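Local coordinates for protein GphF (Cystobacter violaceus, PDB 6MFC) that probably decarboxylates an acyl thioester to supply the starter unit of polyketide biosynthesis, using a GNAT-like fold, at residues Ala96-Leu101 / Arg202-Asp207; Gly167-Val172 / Gly195-Gly200. All coordinates share one frame; numbering follows the deposited sequence.

Contact 1: residues Ala96-Leu101 / Arg202-Asp207; sequences ARHSEL and RPEDVD. With GOL (glycerol), chain D.
Arg202 and His98 run side by side in the same direction, joining the loop between strands 77-87 and 111-119 to the loop between strands 193-198 and 212-218. Arg202 swings CG away from its own N (chi1 -165°) and runs extended to NE, which carries CD over one face of the imidazole, 4.0 Å from CD to the centroid of the His98 ring. Beyond it the guanidinium lies flat on the same ring, centres 4.0 Å apart and planes at 28°. A glycerol, probably from the crystallisation liquor, spans the far ends: Arg202 NH2 donates to its O3 at 3.0 Å, NH1 donates to the same oxygen, and His98 NE2 pairs with O2 at 3.3 Å in a nearly straight bond. Pro203 follows in a type I turn and sets CG against a face of the Arg97 guanidinium, 3.7 Å from Arg97 NH2. Glu204 then turns its carboxylate back to the guanidinium edge, OE2 making a long ion pair with Arg202 NE. With His98 ND1 bonded to Tyr201 OH and NE2 to the glycerol, both imidazole nitrogens have polar partners, which together with the stacked guanidinium would hinder rotation of the ring.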
ATOM      1  N   ALA A  96       4.330   2.218 -14.289  1.00 76.88           N
ATOM      2  CA  ALA A  96       3.013   2.697 -13.903  1.00 85.70           C
ATOM      3  C   ALA A  96       3.135   3.958 -13.060  1.00 86.83           C
ATOM      4  O   ALA A  96       4.047   4.083 -12.238  1.00 94.86           O
ATOM      5  CB  ALA A  96       2.251   1.622 -13.126  1.00 86.66           C
ATOM      6  N   ARG A  97       2.216   4.894 -13.273  1.00 82.10           N
ATOM      7  CA  ARG A  97       2.127   6.098 -12.465  1.00 77.91           C
ATOM      8  C   ARG A  97       1.139   5.885 -11.322  1.00 78.82           C
ATOM      9  O   ARG A  97       0.237   5.049 -11.399  1.00 78.20           O
ATOM     10  CB  ARG A  97       1.701   7.294 -13.318  1.00 78.76           C
ATOM     11  CG  ARG A  97       2.619   7.563 -14.499  1.00 75.49           C
ATOM     12  CD  ARG A  97       3.832   8.388 -14.102  1.00 83.55           C
ATOM     13  NE  ARG A  97       3.548   9.820 -14.132  1.00 99.65           N
ATOM     14  CZ  ARG A  97       4.477  10.770 -14.073  1.00117.08           C
ATOM     15  NH1 ARG A  97       5.760  10.444 -13.983  1.00124.04           N
ATOM     16  NH2 ARG A  97       4.123  12.048 -14.110  1.00121.91           N
ATOM     17  N   HIS A  98       1.330   6.651 -10.244  1.00 79.93           N
ATOM     18  CA  HIS A  98       0.466   6.513  -9.074  1.00 72.63           C
ATOM     19  C   HIS A  98      -0.962   6.938  -9.389  1.00 74.08           C
ATOM     20  O   HIS A  98      -1.922   6.295  -8.944  1.00 71.41           O
ATOM     21  CB  HIS A  98       1.023   7.334  -7.910  1.00 67.37           C
ATOM     22  CG  HIS A  98       0.278   7.151  -6.626  1.00 70.64           C
ATOM     23  ND1 HIS A  98       0.116   5.918  -6.033  1.00 71.56           N
ATOM     24  CD2 HIS A  98      -0.344   8.043  -5.819  1.00 70.09           C
ATOM     25  CE1 HIS A  98      -0.578   6.057  -4.916  1.00 63.82           C
ATOM     26  NE2 HIS A  98      -0.869   7.337  -4.763  1.00 67.02           N
ATOM     27  N   SER A  99      -1.122   8.021 -10.149  1.00 74.36           N
ATOM     28  CA  SER A  99      -2.454   8.532 -10.440  1.00 72.95           C
ATOM     29  C   SER A  99      -3.165   7.707 -11.504  1.00 78.43           C
ATOM     30  O   SER A  99      -4.393   7.577 -11.465  1.00 91.88           O
ATOM     31  CB  SER A  99      -2.363   9.995 -10.876  1.00 72.89           C
ATOM     32  OG  SER A  99      -1.397  10.159 -11.897  1.00 78.04           O
ATOM     33  N   GLU A 100      -2.420   7.140 -12.446  1.00 81.85           N
ATOM     34  CA  GLU A 100      -3.002   6.423 -13.580  1.00 61.64           C
ATOM     35  C   GLU A 100      -3.014   4.917 -13.318  1.00 59.91           C
ATOM     36  O   GLU A 100      -2.477   4.119 -14.087  1.00 74.82           O
ATOM     37  CB  GLU A 100      -2.230   6.750 -14.855  1.00 84.05           C
ATOM     38  CG  GLU A 100      -1.588   8.128 -14.858  1.00 91.33           C
ATOM     39  CD  GLU A 100      -0.640   8.319 -16.028  1.00116.62           C
ATOM     40  OE1 GLU A 100      -0.679   7.495 -16.965  1.00122.60           O
ATOM     41  OE2 GLU A 100       0.148   9.288 -16.009  1.00123.66           O
ATOM     42  N   LEU A 101      -3.647   4.524 -12.211  1.00 56.91           N
ATOM     43  CA  LEU A 101      -3.645   3.130 -11.787  1.00 72.41           C
ATOM     44  C   LEU A 101      -4.945   2.385 -12.055  1.00 76.20           C
ATOM     45  O   LEU A 101      -4.932   1.150 -12.052  1.00 72.63           O
ATOM     46  CB  LEU A 101      -3.329   3.022 -10.287  1.00 60.98           C
ATOM     47  CG  LEU A 101      -1.856   3.098  -9.884  1.00 69.08           C
ATOM     48  CD1 LEU A 101      -1.702   2.843  -8.393  1.00 53.65           C
ATOM     49  CD2 LEU A 101      -1.022   2.112 -10.691  1.00 67.61           C
ATOM     50  N   ARG A 202       5.707   8.406  -8.559  1.00 71.58           N
ATOM     51  CA  ARG A 202       4.915   9.369  -7.793  1.00 64.05           C
ATOM     52  C   ARG A 202       5.740  10.637  -7.643  1.00 70.79           C
ATOM     53  O   ARG A 202       6.406  10.852  -6.623  1.00 80.50           O
ATOM     54  CB  ARG A 202       4.525   8.788  -6.432  1.00 65.22           C
ATOM     55  CG  ARG A 202       3.429   9.533  -5.697  1.00 77.72           C
ATOM     56  CD  ARG A 202       3.043   8.776  -4.437  1.00 77.29           C
ATOM     57  NE  ARG A 202       1.922   9.390  -3.737  1.00 81.24           N
ATOM     58  CZ  ARG A 202       1.401   8.917  -2.609  1.00 87.91           C
ATOM     59  NH1 ARG A 202       1.904   7.824  -2.053  1.00 87.90           N
ATOM     60  NH2 ARG A 202       0.380   9.538  -2.036  1.00 95.84           N
ATOM     61  N   PRO A 203       5.720  11.509  -8.655  1.00 74.11           N
ATOM     62  CA  PRO A 203       6.629  12.670  -8.651  1.00 75.90           C
ATOM     63  C   PRO A 203       6.468  13.591  -7.454  1.00 81.13           C
ATOM     64  O   PRO A 203       7.426  14.292  -7.106  1.00 85.73           O
ATOM     65  CB  PRO A 203       6.279  13.393  -9.958  1.00 67.06           C
ATOM     66  CG  PRO A 203       5.711  12.326 -10.833  1.00 77.48           C
ATOM     67  CD  PRO A 203       4.964  11.404  -9.914  1.00 75.93           C
ATOM     68  N   GLU A 204       5.298  13.623  -6.815  1.00 79.93           N
ATOM     69  CA  GLU A 204       5.130  14.449  -5.625  1.00 84.41           C
ATOM     70  C   GLU A 204       5.752  13.827  -4.383  1.00 91.58           C
ATOM     71  O   GLU A 204       5.856  14.506  -3.355  1.00 93.28           O
ATOM     72  CB  GLU A 204       3.645  14.727  -5.371  1.00 86.91           C
ATOM     73  CG  GLU A 204       2.808  13.494  -5.069  1.00 95.88           C
ATOM     74  CD  GLU A 204       2.272  12.824  -6.319  1.00100.31           C
ATOM     75  OE1 GLU A 204       2.771  13.128  -7.424  1.00102.39           O
ATOM     76  OE2 GLU A 204       1.346  11.996  -6.197  1.00 96.49           O
ATOM     77  N   ASP A 205       6.168  12.561  -4.451  1.00 92.45           N
ATOM     78  CA  ASP A 205       6.829  11.886  -3.334  1.00 80.75           C
ATOM     79  C   ASP A 205       8.322  12.195  -3.417  1.00 77.75           C
ATOM     80  O   ASP A 205       9.138  11.393  -3.876  1.00 82.46           O
ATOM     81  CB  ASP A 205       6.546  10.389  -3.376  1.00 75.83           C
ATOM     82  CG  ASP A 205       6.884   9.691  -2.075  1.00 81.80           C
ATOM     83  OD1 ASP A 205       7.380  10.362  -1.144  1.00 84.59           O
ATOM     84  OD2 ASP A 205       6.645   8.467  -1.983  1.00 80.05           O
ATOM     85  N   VAL A 206       8.676  13.398  -2.959  1.00 81.53           N
ATOM     86  CA  VAL A 206      10.051  13.871  -3.082  1.00 85.49           C
ATOM     87  C   VAL A 206      10.989  13.096  -2.162  1.00 99.34           C
ATOM     88  O   VAL A 206      12.166  12.901  -2.489  1.00104.05           O
ATOM     89  CB  VAL A 206      10.117  15.384  -2.805  1.00 85.02           C
ATOM     90  CG1 VAL A 206      11.499  15.930  -3.131  1.00 96.95           C
ATOM     91  CG2 VAL A 206       9.049  16.113  -3.599  1.00 79.94           C
ATOM     92  N   ASP A 207      10.497  12.643  -1.005  1.00100.38           N
ATOM     93  CA  ASP A 207      11.344  11.881  -0.094  1.00101.25           C
ATOM     94  C   ASP A 207      11.779  10.547  -0.689  1.00 96.08           C
ATOM     95  O   ASP A 207      12.715   9.928  -0.173  1.00105.63           O
ATOM     96  CB  ASP A 207      10.621  11.652   1.233  1.00107.50           C
ATOM     97  CG  ASP A 207      10.454  12.929   2.034  1.00113.95           C
ATOM     98  OD1 ASP A 207      11.312  13.828   1.910  1.00118.21           O
ATOM     99  OD2 ASP A 207       9.466  13.032   2.791  1.00118.05           O
TER
HETATM  100  C1  GOL D 802      -2.314   6.127  -1.911  1.00131.06           C
HETATM  101  O1  GOL D 802      -2.708   5.141  -1.009  1.00135.46           O
HETATM  102  C2  GOL D 802      -2.810   7.475  -1.345  1.00125.85           C
HETATM  103  O2  GOL D 802      -2.574   8.527  -2.219  1.00121.90           O
HETATM  104  C3  GOL D 802      -2.054   7.637  -0.004  1.00127.69           C
HETATM  105  O3  GOL D 802      -0.717   7.344  -0.255  1.00133.96           O

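Contact 2: residues Gly167-Val172 / Gly195-Gly200; sequences GYEDYV and GGIISG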
ATOM      1  N   GLY A 167      22.648   5.748  -2.562  1.00100.42           N
ATOM      2  CA  GLY A 167      21.657   5.728  -3.612  1.00 96.21           C
ATOM      3  C   GLY A 167      20.364   5.063  -3.178  1.00 92.89           C
ATOM      4  O   GLY A 167      20.314   4.308  -2.208  1.00100.13           O
ATOM      5  N   TYR A 168      19.299   5.356  -3.927  1.00 86.37           N
ATOM      6  CA  TYR A 168      17.985   4.823  -3.583  1.00 80.59           C
ATOM      7  C   TYR A 168      17.945   3.308  -3.730  1.00 79.92           C
ATOM      8  O   TYR A 168      17.445   2.607  -2.842  1.00 79.78           O
ATOM      9  CB  TYR A 168      16.913   5.482  -4.452  1.00 85.43           C
ATOM     10  CG  TYR A 168      15.489   5.159  -4.048  1.00 83.01           C
ATOM     11  CD1 TYR A 168      14.889   5.803  -2.974  1.00 79.75           C
ATOM     12  CD2 TYR A 168      14.742   4.219  -4.748  1.00 82.91           C
ATOM     13  CE1 TYR A 168      13.588   5.515  -2.603  1.00 85.28           C
ATOM     14  CE2 TYR A 168      13.440   3.925  -4.385  1.00 86.10           C
ATOM     15  CZ  TYR A 168      12.868   4.575  -3.311  1.00 88.02           C
ATOM     16  OH  TYR A 168      11.573   4.287  -2.946  1.00 86.99           O
ATOM     17  N   GLU A 169      18.478   2.782  -4.836  1.00 80.31           N
ATOM     18  CA  GLU A 169      18.430   1.340  -5.064  1.00 79.33           C
ATOM     19  C   GLU A 169      19.237   0.582  -4.016  1.00 83.41           C
ATOM     20  O   GLU A 169      18.789  -0.456  -3.514  1.00 76.55           O
ATOM     21  CB  GLU A 169      18.929   1.010  -6.471  1.00 75.65           C
ATOM     22  CG  GLU A 169      18.883  -0.475  -6.801  1.00 87.87           C
ATOM     23  CD  GLU A 169      19.388  -0.787  -8.197  1.00106.10           C
ATOM     24  OE1 GLU A 169      19.566   0.159  -8.994  1.00111.91           O
ATOM     25  OE2 GLU A 169      19.608  -1.980  -8.497  1.00113.49           O
ATOM     26  N   ASP A 170      20.427   1.082  -3.674  1.00 85.77           N
ATOM     27  CA  ASP A 170      21.221   0.433  -2.636  1.00 94.13           C
ATOM     28  C   ASP A 170      20.532   0.525  -1.279  1.00 91.06           C
ATOM     29  O   ASP A 170      20.538  -0.440  -0.506  1.00 95.35           O
ATOM     30  CB  ASP A 170      22.619   1.051  -2.573  1.00 96.08           C
ATOM     31  CG  ASP A 170      23.497   0.637  -3.738  1.00 93.22           C
ATOM     32  OD1 ASP A 170      23.282  -0.465  -4.288  1.00 93.56           O
ATOM     33  OD2 ASP A 170      24.408   1.410  -4.101  1.00 92.64           O
ATOM     34  N   TYR A 171      19.931   1.678  -0.973  1.00 81.52           N
ATOM     35  CA  TYR A 171      19.214   1.822   0.288  1.00 82.32           C
ATOM     36  C   TYR A 171      18.000   0.906   0.341  1.00 82.97           C
ATOM     37  O   TYR A 171      17.723   0.292   1.378  1.00 96.01           O
ATOM     38  CB  TYR A 171      18.791   3.276   0.490  1.00 86.07           C
ATOM     39  CG  TYR A 171      17.903   3.488   1.695  1.00 91.70           C
ATOM     40  CD1 TYR A 171      18.354   3.195   2.974  1.00 96.34           C
ATOM     41  CD2 TYR A 171      16.613   3.986   1.553  1.00 93.20           C
ATOM     42  CE1 TYR A 171      17.546   3.386   4.079  1.00101.54           C
ATOM     43  CE2 TYR A 171      15.799   4.184   2.652  1.00 95.17           C
ATOM     44  CZ  TYR A 171      16.270   3.883   3.912  1.00 98.60           C
ATOM     45  OH  TYR A 171      15.462   4.078   5.011  1.00 95.23           O
ATOM     46  N   VAL A 172      17.266   0.804  -0.769  1.00 85.20           N
ATOM     47  CA  VAL A 172      16.088  -0.058  -0.808  1.00 71.03           C
ATOM     48  C   VAL A 172      16.485  -1.515  -0.613  1.00 73.63           C
ATOM     49  O   VAL A 172      15.851  -2.252   0.152  1.00 85.48           O
ATOM     50  CB  VAL A 172      15.319   0.156  -2.125  1.00 72.94           C
ATOM     51  CG1 VAL A 172      14.336  -0.975  -2.358  1.00 73.29           C
ATOM     52  CG2 VAL A 172      14.593   1.492  -2.097  1.00 69.05           C
ATOM     53  N   GLY A 195      10.382  -6.370  -6.013  1.00 81.33           N
ATOM     54  CA  GLY A 195      10.219  -6.692  -7.416  1.00 87.33           C
ATOM     55  C   GLY A 195      10.702  -5.644  -8.390  1.00 88.60           C
ATOM     56  O   GLY A 195      10.470  -5.791  -9.598  1.00 89.06           O
ATOM     57  N   GLY A 196      11.356  -4.589  -7.922  1.00 82.72           N
ATOM     58  CA  GLY A 196      11.875  -3.549  -8.787  1.00 69.65           C
ATOM     59  C   GLY A 196      11.469  -2.167  -8.318  1.00 72.02           C
ATOM     60  O   GLY A 196      10.659  -1.992  -7.409  1.00 77.83           O
ATOM     61  N   ILE A 197      12.060  -1.173  -8.974  1.00 64.75           N
ATOM     62  CA  ILE A 197      11.827   0.233  -8.671  1.00 72.70           C
ATOM     63  C   ILE A 197      11.225   0.899  -9.899  1.00 82.42           C
ATOM     64  O   ILE A 197      11.751   0.757 -11.009  1.00 94.58           O
ATOM     65  CB  ILE A 197      13.126   0.943  -8.249  1.00 67.09           C
ATOM     66  CG1 ILE A 197      13.800   0.179  -7.108  1.00 75.54           C
ATOM     67  CG2 ILE A 197      12.839   2.374  -7.835  1.00 70.81           C
ATOM     68  CD1 ILE A 197      15.156   0.726  -6.726  1.00 87.17           C
ATOM     69  N   ILE A 198      10.130   1.623  -9.699  1.00 68.56           N
ATOM     70  CA  ILE A 198       9.462   2.367 -10.763  1.00 60.30           C
ATOM     71  C   ILE A 198       9.939   3.811 -10.683  1.00 66.77           C
ATOM     72  O   ILE A 198       9.592   4.539  -9.747  1.00 80.35           O
ATOM     73  CB  ILE A 198       7.935   2.279 -10.640  1.00 66.78           C
ATOM     74  CG1 ILE A 198       7.483   0.821 -10.590  1.00 72.12           C
ATOM     75  CG2 ILE A 198       7.267   3.006 -11.795  1.00 57.75           C
ATOM     76  CD1 ILE A 198       6.019   0.658 -10.253  1.00 76.08           C
ATOM     77  N   SER A 199      10.737   4.232 -11.661  1.00 70.23           N
ATOM     78  CA  SER A 199      11.218   5.606 -11.688  1.00 79.56           C
ATOM     79  C   SER A 199      10.079   6.555 -12.033  1.00 83.75           C
ATOM     80  O   SER A 199       9.304   6.302 -12.961  1.00 94.82           O
ATOM     81  CB  SER A 199      12.357   5.752 -12.698  1.00 88.74           C
ATOM     82  OG  SER A 199      13.491   5.000 -12.303  1.00 95.11           O
ATOM     83  N   GLY A 200       9.977   7.649 -11.282  1.00 83.62           N
ATOM     84  CA  GLY A 200       8.922   8.620 -11.522  1.00 88.42           C
ATOM     85  C   GLY A 200       7.530   8.099 -11.254  1.00 77.47           C
ATOM     86  O   GLY A 200       6.564   8.602 -11.837  1.00 76.65           O
TER
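At the edge of the mixed GNAT-like sheet, the short helix 168-172 packs against one of the two outermost strands, 193-198, through one isoleucine. Ile197 points from the strand toward the helix. Its CG2 meets only the tyrosine within the two segments, coming up at the edge of the Tyr168 ring, near the ring plane, with 3.8 Å between Ile197 CG2 and Tyr168 CE2. The longer branch passes CD1 to the helix backbone, where it lies 3.7 Å from Glu169 CA, rests on the start of that side chain and also brushes CD2 of the Tyr168 ring. With CG1 anti to the carbonyl carbon of Ile197 (chi1 -53°) and CD1 extended beyond it (chi2 174°), this branch reaches the first helical turn. This is apolar packing at the surface. The Tyr168 ring meets Tyr158 edge-to-face, its side chain also touches Val213 of the neighbouring strand, and its hydroxyl is hydrogen-bonded, so the aromatic group is held at several points. Gly167 occupies the N-cap position, and its O accepts a hydrogen bond from Tyr171 N. One turn further along, Val172 lays a methyl over one face of the tyrosine, CG2 standing 3.5 Å above the plane of the Tyr168 ring.

Contacts 1 and 2 have centres 14 Å apart and share the chain leaving strand 193-198: residues 195-200 pack beside the helix, and Tyr201 leads directly into residues 202-207. Both segments of contact 2 fall, in sequence, between the two halves of contact 1. The 96-101 loop also touches this connection directly, with Arg97 NH1 2.9 Å from Gly200 O and Ala96 O 3.4 Å from Ile198 CG2. Asn208, just after the 202-207 segment, is a further tie, its OD1 hydrogen-bonded to Tyr168 OH of contact 2 and its ND2 weakly to Asp205. The glycerol belongs to contact 1, where Leu115 O of the central strand 111-119 also binds it; contact 2 lies at the sheet edge.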